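Local structure of activator of Hsp90 ATPase homologue 1/2-like C-terminal domain-containing protein (3Q6A) at residues Met1-Thr5 with Thr91-Phe97. The protein is of unknown function but belongs to the AHA1 family, whose members share the Bet v 1-like fold and include activators of the Hsp90 ATPase. Residues are numbered along the deposited sequence; the frame is centred on the assembly and turned at random.
Sequences MDIIT and TTTEKDF
Ile-3 with Glu-94 and Thr-5 with Thr-92, both antiparallel hydrogen-bonded pairs, join strand 3-9, outermost in this chain's antiparallel sheet, to strand 87-94; Thr-5 N lies 2.8 Å from Thr-92 O. Beyond Asp-96, whose phi is positive (67°), pairing resumes one residue out of step: Met-1 N donates to Phe-97 O at 2.9 Å, and Phe-97 N returns a weak, bent bond to Met-1 O. Asp-96 N reaches Asp-2 OD1 in a bond that is nearly straight but weak because it is long, 3.5 Å.

On the face turned to helix 102-125, the Ile-3 side chain crosses that of Phe-97 at about a right angle. Its chi1 of -53° and extended chi2 (177°) carry CD1 over the ring face in a CH-pi contact, 4.0 Å from the Phe-97 centroid. His-75 stacks with the same ring. Further along, a water gives a hydrogen to Ile-3 O and bonds the hydroxyls of Thr-5 and Thr-92; Lys-109 also binds Thr-5 OG1. The other face carries Ile-4, whose CG2 meets Thr-91 CG2 at 3.7 Å while CG1 runs alongside the Thr-93 side chain.

Asp-2 lays OD2 against the aliphatic part of Lys-95, but Lys-95 NZ stays 5.0 Å from Asp-2 OD2, so the charged atoms do not meet. The chemistry thus implies regular backbone pairing within the strands; at the N-terminal end, one sound bond, two weak ones and the Ile-3/Phe-97 contact hold Met-1 and Asp-2 beside residues 95-97.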
loop_
_atom_site.group_PDB
_atom_site.type_symbol
_atom_site.label_atom_id
_atom_site.label_comp_id
_atom_site.label_asym_id
_atom_site.label_seq_id
_atom_site.Cartn_x
_atom_site.Cartn_y
_atom_site.Cartn_z
HETATM N N MSE D 1 6.967 -18.568 -8.756
HETATM C CA MSE D 1 6.195 -17.347 -8.397
HETATM C C MSE D 1 7.065 -16.106 -8.376
HETATM O O MSE D 1 8.126 -16.083 -7.753
HETATM C CB MSE D 1 5.548 -17.511 -7.017
HETATM C CG MSE D 1 4.048 -17.760 -7.040
HETATM SE SE MSE D 1 2.998 -16.184 -7.443
HETATM C CE MSE D 1 2.887 -16.379 -9.365
ATOM N N ASP D 2 6.608 -15.077 -9.075
ATOM C CA ASP D 2 7.302 -13.805 -9.115
ATOM C C ASP D 2 6.293 -12.787 -8.619
ATOM O O ASP D 2 5.174 -12.724 -9.117
ATOM C CB ASP D 2 7.736 -13.471 -10.543
ATOM C CG ASP D 2 8.942 -14.276 -10.988
ATOM O OD1 ASP D 2 9.038 -15.461 -10.604
ATOM O OD2 ASP D 2 9.788 -13.729 -11.727
ATOM N N ILE D 3 6.674 -12.014 -7.611
ATOM C CA ILE D 3 5.782 -11.004 -7.070
ATOM C C ILE D 3 6.000 -9.728 -7.870
ATOM O O ILE D 3 7.025 -9.065 -7.741
ATOM C CB ILE D 3 6.071 -10.741 -5.580
ATOM C CG1 ILE D 3 6.048 -12.067 -4.815
ATOM C CG2 ILE D 3 5.042 -9.781 -5.009
ATOM C CD1 ILE D 3 6.382 -11.938 -3.341
ATOM N N ILE D 4 5.019 -9.397 -8.701
ATOM C CA ILE D 4 5.087 -8.211 -9.543
ATOM C C ILE D 4 4.047 -7.187 -9.088
ATOM O O ILE D 4 2.854 -7.500 -8.981
ATOM C CB ILE D 4 4.834 -8.584 -11.028
ATOM C CG1 ILE D 4 5.854 -9.632 -11.478
ATOM C CG2 ILE D 4 4.951 -7.346 -11.912
ATOM C CD1 ILE D 4 5.567 -10.231 -12.840
ATOM N N THR D 5 4.503 -5.974 -8.797
ATOM C CA THR D 5 3.604 -4.917 -8.362
ATOM C C THR D 5 3.788 -3.674 -9.230
ATOM O O THR D 5 4.907 -3.300 -9.557
ATOM C CB THR D 5 3.865 -4.550 -6.884
ATOM O OG1 THR D 5 3.860 -5.749 -6.099
ATOM C CG2 THR D 5 2.785 -3.628 -6.369
ATOM N N THR D 91 7.269 -0.637 -11.820
ATOM C CA THR D 91 6.962 -2.042 -11.721
ATOM C C THR D 91 8.042 -2.719 -10.910
ATOM O O THR D 91 9.190 -2.767 -11.343
ATOM C CB THR D 91 6.907 -2.706 -13.102
ATOM O OG1 THR D 91 5.955 -2.019 -13.921
ATOM C CG2 THR D 91 6.484 -4.161 -12.975
ATOM N N THR D 92 7.684 -3.217 -9.729
ATOM C CA THR D 92 8.661 -3.925 -8.904
ATOM C C THR D 92 8.448 -5.419 -9.134
ATOM O O THR D 92 7.317 -5.894 -9.233
ATOM C CB THR D 92 8.507 -3.606 -7.383
ATOM O OG1 THR D 92 7.160 -3.859 -6.969
ATOM C CG2 THR D 92 8.869 -2.158 -7.088
ATOM N N THR D 93 9.548 -6.155 -9.248
ATOM C CA THR D 93 9.480 -7.590 -9.448
ATOM C C THR D 93 10.483 -8.280 -8.528
ATOM O O THR D 93 11.680 -7.980 -8.558
ATOM C CB THR D 93 9.808 -7.987 -10.900
ATOM O OG1 THR D 93 8.825 -7.438 -11.788
ATOM C CG2 THR D 93 9.804 -9.497 -11.040
ATOM N N GLU D 94 9.981 -9.172 -7.681
ATOM C CA GLU D 94 10.853 -9.934 -6.778
ATOM C C GLU D 94 10.585 -11.375 -7.179
ATOM O O GLU D 94 9.500 -11.913 -6.959
ATOM C CB GLU D 94 10.501 -9.678 -5.307
ATOM C CG GLU D 94 11.303 -10.568 -4.360
ATOM C CD GLU D 94 11.144 -10.202 -2.894
ATOM O OE1 GLU D 94 10.087 -9.669 -2.503
ATOM O OE2 GLU D 94 12.087 -10.472 -2.124
ATOM N N LYS D 95 11.592 -11.989 -7.786
ATOM C CA LYS D 95 11.466 -13.320 -8.339
ATOM C C LYS D 95 11.804 -14.516 -7.481
ATOM O O LYS D 95 12.510 -14.411 -6.478
ATOM C CB LYS D 95 12.314 -13.409 -9.609
ATOM C CG LYS D 95 12.097 -12.254 -10.562
ATOM C CD LYS D 95 13.054 -12.326 -11.737
ATOM C CE LYS D 95 12.756 -11.222 -12.737
ATOM N NZ LYS D 95 13.628 -11.347 -13.935
ATOM N N ASP D 96 11.291 -15.651 -7.951
ATOM C CA ASP D 96 11.495 -16.973 -7.382
ATOM C C ASP D 96 10.900 -17.250 -6.007
ATOM O O ASP D 96 11.568 -17.110 -4.981
ATOM C CB ASP D 96 12.994 -17.296 -7.400
ATOM C CG ASP D 96 13.632 -17.023 -8.765
ATOM O OD1 ASP D 96 13.054 -17.435 -9.794
ATOM O OD2 ASP D 96 14.714 -16.398 -8.807
ATOM N N PHE D 97 9.636 -17.666 -6.013
ATOM C CA PHE D 97 8.902 -18.003 -4.794
ATOM C C PHE D 97 8.069 -19.254 -5.040
ATOM O O PHE D 97 7.790 -19.601 -6.187
ATOM C CB PHE D 97 7.973 -16.856 -4.396
ATOM C CG PHE D 97 8.685 -15.669 -3.820
ATOM C CD1 PHE D 97 9.006 -15.627 -2.472
ATOM C CD2 PHE D 97 9.028 -14.591 -4.623
ATOM C CE1 PHE D 97 9.654 -14.528 -1.928
ATOM C CE2 PHE D 97 9.677 -13.487 -4.090
ATOM C CZ PHE D 97 9.993 -13.454 -2.737
HETATM O O HOH W 1 6.583 -6.562 -6.194
#